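Local coordinates for protein endoglucanase (Humicola insolens, PDB 1DYS) that hydrolyses internal beta-1,4-glucosidic linkages of cellulose as a family 6 endoglucanase, and so takes part in the recycling of plant biomass, at residues 244-247 with 248-252; 101-104 with 105-108; 64-67 with 68-72. All blocks are in the same frame, centred on the assembly; numbering follows the deposited sequence.

Contact 1 (244-247 with 248-252)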
loop_
_atom_site.group_PDB
_atom_site.type_symbol
_atom_site.label_atom_id
_atom_site.label_comp_id
_atom_site.label_asym_id
_atom_site.label_seq_id
_atom_site.Cartn_x
_atom_site.Cartn_y
_atom_site.Cartn_z
ATOM N N SER A 244 -10.425 -29.397 -2.707
ATOM C CA SER A 244 -11.235 -30.387 -2.001
ATOM C C SER A 244 -10.294 -31.457 -1.457
ATOM O O SER A 244 -10.467 -31.815 -0.289
ATOM C CB SER A 244 -12.272 -31.021 -2.924
ATOM O OG SER A 244 -12.987 -32.009 -2.170
ATOM N N ARG A 245 -9.312 -31.942 -2.226
ATOM C CA ARG A 245 -8.422 -32.964 -1.674
ATOM C C ARG A 245 -7.443 -32.361 -0.676
ATOM O O ARG A 245 -7.060 -32.977 0.317
ATOM C CB ARG A 245 -7.718 -33.798 -2.731
ATOM C CG ARG A 245 -8.753 -34.772 -3.347
ATOM C CD ARG A 245 -8.112 -35.392 -4.580
ATOM N NE ARG A 245 -8.346 -34.545 -5.764
ATOM C CZ ARG A 245 -7.898 -34.921 -6.962
ATOM N NH1 ARG A 245 -7.201 -36.060 -7.044
ATOM N NH2 ARG A 245 -8.128 -34.188 -8.035
ATOM N N TYR A 246 -7.094 -31.077 -0.863
ATOM C CA TYR A 246 -6.206 -30.453 0.143
ATOM C C TYR A 246 -6.904 -30.420 1.500
ATOM O O TYR A 246 -6.277 -30.804 2.493
ATOM C CB TYR A 246 -5.814 -29.045 -0.311
ATOM C CG TYR A 246 -4.953 -28.286 0.687
ATOM C CD1 TYR A 246 -3.817 -28.829 1.247
ATOM C CD2 TYR A 246 -5.280 -26.983 1.035
ATOM C CE1 TYR A 246 -3.031 -28.139 2.163
ATOM C CE2 TYR A 246 -4.517 -26.270 1.940
ATOM C CZ TYR A 246 -3.383 -26.848 2.486
ATOM O OH TYR A 246 -2.634 -26.169 3.417
ATOM N N ALA A 247 -8.180 -30.013 1.515
ATOM C CA ALA A 247 -8.984 -29.933 2.730
ATOM C C ALA A 247 -9.071 -31.277 3.442
ATOM O O ALA A 247 -8.881 -31.373 4.658
ATOM C CB ALA A 247 -10.373 -29.366 2.459
ATOM N N THR A 248 -9.351 -32.351 2.691
ATOM C CA THR A 248 -9.384 -33.690 3.309
ATOM C C THR A 248 -8.045 -34.118 3.879
ATOM O O THR A 248 -7.986 -34.701 4.971
ATOM C CB THR A 248 -9.891 -34.727 2.272
ATOM O OG1 THR A 248 -11.246 -34.393 1.983
ATOM C CG2 THR A 248 -9.786 -36.153 2.818
ATOM N N ASN A 249 -6.918 -33.793 3.251
ATOM C CA ASN A 249 -5.592 -34.195 3.664
ATOM C C ASN A 249 -5.209 -33.466 4.950
ATOM O O ASN A 249 -4.690 -34.085 5.868
ATOM C CB ASN A 249 -4.581 -33.933 2.563
ATOM C CG ASN A 249 -4.727 -34.910 1.402
ATOM O OD1 ASN A 249 -5.286 -36.010 1.550
ATOM N ND2 ASN A 249 -4.225 -34.491 0.252
ATOM N N ILE A 250 -5.482 -32.148 4.962
ATOM C CA ILE A 250 -5.213 -31.401 6.184
ATOM C C ILE A 250 -6.162 -31.902 7.269
ATOM O O ILE A 250 -5.713 -32.187 8.383
ATOM C CB ILE A 250 -5.328 -29.868 6.032
ATOM C CG1 ILE A 250 -4.202 -29.312 5.168
ATOM C CG2 ILE A 250 -5.334 -29.222 7.427
ATOM C CD1 ILE A 250 -2.807 -29.299 5.756
ATOM N N ALA A 251 -7.456 -32.065 6.950
ATOM C CA ALA A 251 -8.419 -32.506 7.972
ATOM C C ALA A 251 -8.040 -33.858 8.567
ATOM O O ALA A 251 -8.151 -34.032 9.778
ATOM C CB ALA A 251 -9.811 -32.540 7.351
ATOM N N ASN A 252 -7.478 -34.748 7.759
ATOM C CA ASN A 252 -7.017 -36.056 8.254
ATOM C C ASN A 252 -5.815 -35.953 9.181
ATOM O O ASN A 252 -5.749 -36.607 10.241
ATOM C CB ASN A 252 -6.749 -36.950 7.030
ATOM C CG ASN A 252 -8.017 -37.401 6.328
ATOM O OD1 ASN A 252 -9.149 -37.130 6.750
ATOM N ND2 ASN A 252 -7.927 -38.094 5.196
#
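Ile250 lies alongside the ring of Tyr246, one helical turn earlier, the two side chains pointing the same way. Followed outward, Ile250 first meets backbone: CB is 3.8 Å from Tyr246 O, the carbonyl that also accepts Ile250 N at 2.9 Å in a nearly straight bond (N-H...O 170°). CG1 makes the tightest side-chain approach, 3.4 Å to Tyr246 CE1, meeting the ring obliquely. CD1, at the tip, lies 3.8 Å from the same CE1 and close to the phenol oxygen. The ring can run beside the isoleucine because Tyr246 holds CG anti to its own nitrogen (chi1 177°), while Ile250 swings CG1 back beside its nitrogen (chi1 -69°). Tyr246 OH is hydrogen-bonded to Val181 O, just past strand 175-180, which fixes the far end of the ring; the side chain of Tyr246 lies about 5 Å from that of Asn183, a probable substrate-binding residue. Helix 243-255, to which all of this belongs, is the crossover between parallel strands 215-218 and 262-266 in the distorted beta/alpha barrel of family 6, and Ile250 and Ala247 both pack on Phe263 of the second strand. The remaining helical bonds run from Thr248 N, Asn249 N and Ala251 N to the carbonyls four residues back. On another flank Asn249 folds its amide against Arg245 O, CG 3.2 Å from that oxygen; the amide ND2 is poorly angled toward this carbonyl and instead bonds Ser240 OG. Thr248 OG1 lies 3.5 Å from Ser244 O, and the hydroxyls of Ser244 and Thr248 share Asn300 ND2 as a hydrogen-bond partner, with Asn302 OD1 a further partner of Thr248 OG1.

Contact 2 (101-104 with 105-108); sequences ELKL and SQNG
The flat amide of Gln106 has the aliphatic chain of Lys103 laid across one face, with Lys103 CD 3.8 Å from Gln106 CD and Lys103 CB and CG close behind. Both side chains are extended and point the same way, and in each CG sits beside the backbone nitrogen (chi1 -59° in Lys103, -58° in Gln106), which lets them run side by side. Waters meet the two polar atoms at the rim of the amide. One, practically in the amide plane, lies 2.6 Å from Gln106 OE1 and also within bonding distance of Glu101 O; another accepts from Gln106 NE2 and, at 2.9 Å, from Lys103 NZ, so the ends of the pair are joined through solvent. Lys103 NZ has its charged partner in Glu97. Beneath the side chains the backbone makes a type I beta turn, 103-106, closed by Gln106 N to Lys103 O at 3.0 Å; the donor stands well above the carbonyl plane, 60° out of it. A third water accepts from Lys103 N and lies 2.7 Å from Gln106 O, and a fourth spans the turn's far side from Leu104 O to Asn107 N. Asn107 then takes up left-handed backbone angles, turning the chain so that Gly108 N comes to 2.9 Å from Lys103 O. Gly108 starts helix 108-126, so the turn delivers into that helix the long loop that follows strand 79-85 and carries the probable proton donor Asp92. Leu102 packs back on Arg111 and Tyr112 of helix 108-126 and on Phe57 of the second subunit, whereas Leu104 points its side chain to Ala155 and Pro158 of helix 150-169.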
loop_
_atom_site.group_PDB
_atom_site.type_symbol
_atom_site.label_atom_id
_atom_site.label_comp_id
_atom_site.label_asym_id
_atom_site.label_seq_id
_atom_site.Cartn_x
_atom_site.Cartn_y
_atom_site.Cartn_z
ATOM N N GLU A 101 1.347 -2.347 7.638
ATOM C CA GLU A 101 1.826 -1.202 8.395
ATOM C C GLU A 101 2.562 -1.548 9.677
ATOM O O GLU A 101 3.275 -0.644 10.180
ATOM C CB GLU A 101 0.632 -0.266 8.693
ATOM C CG GLU A 101 -0.305 -0.944 9.715
ATOM C CD GLU A 101 -1.673 -0.293 9.681
ATOM O OE1 GLU A 101 -1.900 0.724 8.988
ATOM O OE2 GLU A 101 -2.550 -0.843 10.380
ATOM N N LEU A 102 2.488 -2.787 10.158
ATOM C CA LEU A 102 3.114 -3.174 11.422
ATOM C C LEU A 102 4.395 -3.968 11.190
ATOM O O LEU A 102 4.476 -4.844 10.355
ATOM C CB LEU A 102 2.168 -4.006 12.295
ATOM C CG LEU A 102 0.830 -3.340 12.607
ATOM C CD1 LEU A 102 0.020 -4.247 13.531
ATOM C CD2 LEU A 102 1.004 -1.986 13.270
ATOM N N LYS A 103 5.404 -3.552 11.930
ATOM C CA LYS A 103 6.732 -4.184 11.874
ATOM C C LYS A 103 7.145 -4.572 13.282
ATOM O O LYS A 103 6.948 -3.787 14.224
ATOM C CB LYS A 103 7.740 -3.190 11.277
ATOM C CG LYS A 103 7.353 -2.723 9.870
ATOM C CD LYS A 103 8.436 -1.909 9.208
ATOM C CE LYS A 103 8.234 -1.879 7.681
ATOM N NZ LYS A 103 9.382 -1.112 7.090
ATOM N N LEU A 104 7.742 -5.752 13.434
ATOM C CA LEU A 104 8.116 -6.191 14.783
ATOM C C LEU A 104 9.118 -5.243 15.413
ATOM O O LEU A 104 8.956 -4.939 16.600
ATOM C CB LEU A 104 8.593 -7.638 14.798
ATOM C CG LEU A 104 7.505 -8.691 14.520
ATOM C CD1 LEU A 104 8.190 -10.025 14.302
ATOM C CD2 LEU A 104 6.514 -8.737 15.675
ATOM N N SER A 105 10.031 -4.699 14.613
ATOM C CA SER A 105 11.032 -3.764 15.110
ATOM C C SER A 105 10.495 -2.365 15.381
ATOM O O SER A 105 11.283 -1.485 15.774
ATOM C CB SER A 105 12.169 -3.727 14.077
ATOM O OG SER A 105 11.688 -3.336 12.803
ATOM N N GLN A 106 9.213 -2.097 15.170
ATOM C CA GLN A 106 8.559 -0.846 15.463
ATOM C C GLN A 106 7.389 -1.116 16.404
ATOM O O GLN A 106 6.243 -0.699 16.199
ATOM C CB GLN A 106 8.083 -0.101 14.209
ATOM C CG GLN A 106 9.197 0.228 13.205
ATOM C CD GLN A 106 8.620 0.806 11.918
ATOM O OE1 GLN A 106 7.411 0.771 11.640
ATOM N NE2 GLN A 106 9.535 1.318 11.086
ATOM N N ASN A 107 7.682 -1.868 17.478
ATOM C CA ASN A 107 6.735 -2.240 18.514
ATOM C C ASN A 107 5.501 -2.903 17.911
ATOM O O ASN A 107 4.404 -2.773 18.420
ATOM C CB ASN A 107 6.340 -1.008 19.342
ATOM C CG ASN A 107 5.574 -1.268 20.623
ATOM O OD1 ASN A 107 4.725 -0.429 20.980
ATOM N ND2 ASN A 107 5.824 -2.342 21.359
ATOM N N GLY A 108 5.670 -3.645 16.830
ATOM C CA GLY A 108 4.519 -4.162 16.077
ATOM C C GLY A 108 3.641 -5.143 16.791
ATOM O O GLY A 108 2.409 -5.155 16.585
HETATM O O HOH W 1 4.909 0.123 12.181
HETATM O O HOH W 2 9.172 1.717 7.887
HETATM O O HOH W 3 4.745 -1.466 14.095
HETATM O O HOH W 4 10.111 -2.924 18.829
#

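Contact 3 (64-67 with 68-72); sequences VAIQ and NARAA
Ile66 and Arg70 lie side by side on helix 60-74, the crossover helix of a beta-alpha-beta unit that links parallel strands 51-53 and 79-85. Backbone bonding is regular alpha-helical: Asn68 N, Ala69 N, Arg70 N and Ala71 N bond to the carbonyls of Val64, Ala65, Ile66 and Gln67, the first of them nearly straight (171°). Side-chain packing comes next: the methyl CG2 of Ile66 lies over one face of the Arg70 guanidinium, displaced from the centre of the group toward NH1, 3.5 Å away. It gets there because CG2 is anti to the backbone nitrogen of Ile66 while the arginine chain, extended from CG to NE, carries its flat end back along the helix; Arg70 CG meanwhile rests 3.3 Å from Ile66 O. Toward the sheet, Ala65 and Ala69 present their methyl groups to Val81 of strand 79-85. Charge and polarity mark the other flanks. Arg70 NH2, on the same guanidinium, forms a salt bridge with Asp129, which helps hold the group in place. Asn68 turns its amide beside Val64, with ND2 3.8 Å from Val64 CG1, and gives its N-H groups to Ser15 OG and Tyr51 OH; Tyr51 belongs to the first strand of the unit, so this amide connects helix and strand directly. On the other side of the same amide, a water donates to Asn68 OD1 at 2.9 Å and weakly accepts from Gln67 NE2 at 3.4 Å.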
loop_
_atom_site.group_PDB
_atom_site.type_symbol
_atom_site.label_atom_id
_atom_site.label_comp_id
_atom_site.label_asym_id
_atom_site.label_seq_id
_atom_site.Cartn_x
_atom_site.Cartn_y
_atom_site.Cartn_z
ATOM N N VAL A 64 -19.136 -0.962 8.686
ATOM C CA VAL A 64 -19.861 -1.026 7.427
ATOM C C VAL A 64 -20.499 -2.410 7.238
ATOM O O VAL A 64 -21.695 -2.507 6.909
ATOM C CB VAL A 64 -18.993 -0.700 6.198
ATOM C CG1 VAL A 64 -19.841 -0.810 4.928
ATOM C CG2 VAL A 64 -18.408 0.695 6.327
ATOM N N ALA A 65 -19.708 -3.474 7.426
ATOM C CA ALA A 65 -20.229 -4.833 7.247
ATOM C C ALA A 65 -21.387 -5.125 8.206
ATOM O O ALA A 65 -22.422 -5.720 7.866
ATOM C CB ALA A 65 -19.111 -5.882 7.382
ATOM N N ILE A 66 -21.222 -4.709 9.459
ATOM C CA ILE A 66 -22.270 -4.939 10.471
ATOM C C ILE A 66 -23.533 -4.180 10.107
ATOM O O ILE A 66 -24.629 -4.712 10.303
ATOM C CB ILE A 66 -21.741 -4.514 11.849
ATOM C CG1 ILE A 66 -20.757 -5.548 12.368
ATOM C CG2 ILE A 66 -22.859 -4.328 12.892
ATOM C CD1 ILE A 66 -19.921 -5.067 13.527
ATOM N N GLN A 67 -23.447 -2.956 9.630
ATOM C CA GLN A 67 -24.603 -2.174 9.194
ATOM C C GLN A 67 -25.345 -2.933 8.116
ATOM O O GLN A 67 -26.554 -3.183 8.106
ATOM C CB GLN A 67 -24.196 -0.778 8.703
ATOM C CG GLN A 67 -25.348 -0.129 7.928
ATOM C CD GLN A 67 -25.133 1.341 7.631
ATOM O OE1 GLN A 67 -24.453 2.051 8.367
ATOM N NE2 GLN A 67 -25.725 1.825 6.548
ATOM N N ASN A 68 -24.570 -3.385 7.103
ATOM C CA ASN A 68 -25.123 -4.172 6.022
ATOM C C ASN A 68 -25.752 -5.473 6.501
ATOM O O ASN A 68 -26.794 -5.865 5.990
ATOM C CB ASN A 68 -24.036 -4.454 4.970
ATOM C CG ASN A 68 -23.546 -3.208 4.273
ATOM O OD1 ASN A 68 -24.242 -2.191 4.217
ATOM N ND2 ASN A 68 -22.361 -3.286 3.658
ATOM N N ALA A 69 -25.141 -6.163 7.465
ATOM C CA ALA A 69 -25.656 -7.405 7.996
ATOM C C ALA A 69 -27.018 -7.125 8.677
ATOM O O ALA A 69 -27.968 -7.836 8.404
ATOM C CB ALA A 69 -24.741 -8.117 8.975
ATOM N N ARG A 70 -27.087 -6.057 9.463
ATOM C CA ARG A 70 -28.337 -5.720 10.146
ATOM C C ARG A 70 -29.430 -5.282 9.182
ATOM O O ARG A 70 -30.608 -5.583 9.427
ATOM C CB ARG A 70 -28.085 -4.637 11.196
ATOM C CG ARG A 70 -27.165 -5.116 12.307
ATOM C CD ARG A 70 -26.932 -4.061 13.391
ATOM N NE ARG A 70 -26.365 -4.758 14.561
ATOM C CZ ARG A 70 -25.474 -4.204 15.366
ATOM N NH1 ARG A 70 -25.113 -2.948 15.167
ATOM N NH2 ARG A 70 -25.003 -4.948 16.379
ATOM N N ALA A 71 -29.098 -4.652 8.059
ATOM C CA ALA A 71 -30.080 -4.273 7.053
ATOM C C ALA A 71 -30.603 -5.495 6.301
ATOM O O ALA A 71 -31.777 -5.584 5.912
ATOM C CB ALA A 71 -29.484 -3.285 6.051
ATOM N N ALA A 72 -29.735 -6.476 6.085
ATOM C CA ALA A 72 -30.090 -7.698 5.384
ATOM C C ALA A 72 -31.083 -8.486 6.232
ATOM O O ALA A 72 -32.124 -8.954 5.804
ATOM C CB ALA A 72 -28.856 -8.535 5.067
HETATM O O HOH W 5 -26.798 -0.996 4.948
#

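Contacts 1 and 3 each lie within one crossover helix of the barrel, on opposite sides of the chain's centre, their centres 33 Å apart. Both set buried apolar residues against a strand (Phe263 in contact 1, Val81 in contact 3), but contact 1 pairs isoleucine with an aromatic ring near the probable substrate-binding residues, whereas contact 3 pairs isoleucine with a salt-bridged guanidinium at the surface. Contact 2 differs in kind: it is a type I turn in a loop, leading into helix 108-126, farther from the chain's centre than the other two, with several waters bridging its polar groups and the second subunit against it. Strand 79-85 relates contacts 2 and 3, since helix 60-74 precedes it and the loop of 101-108 follows.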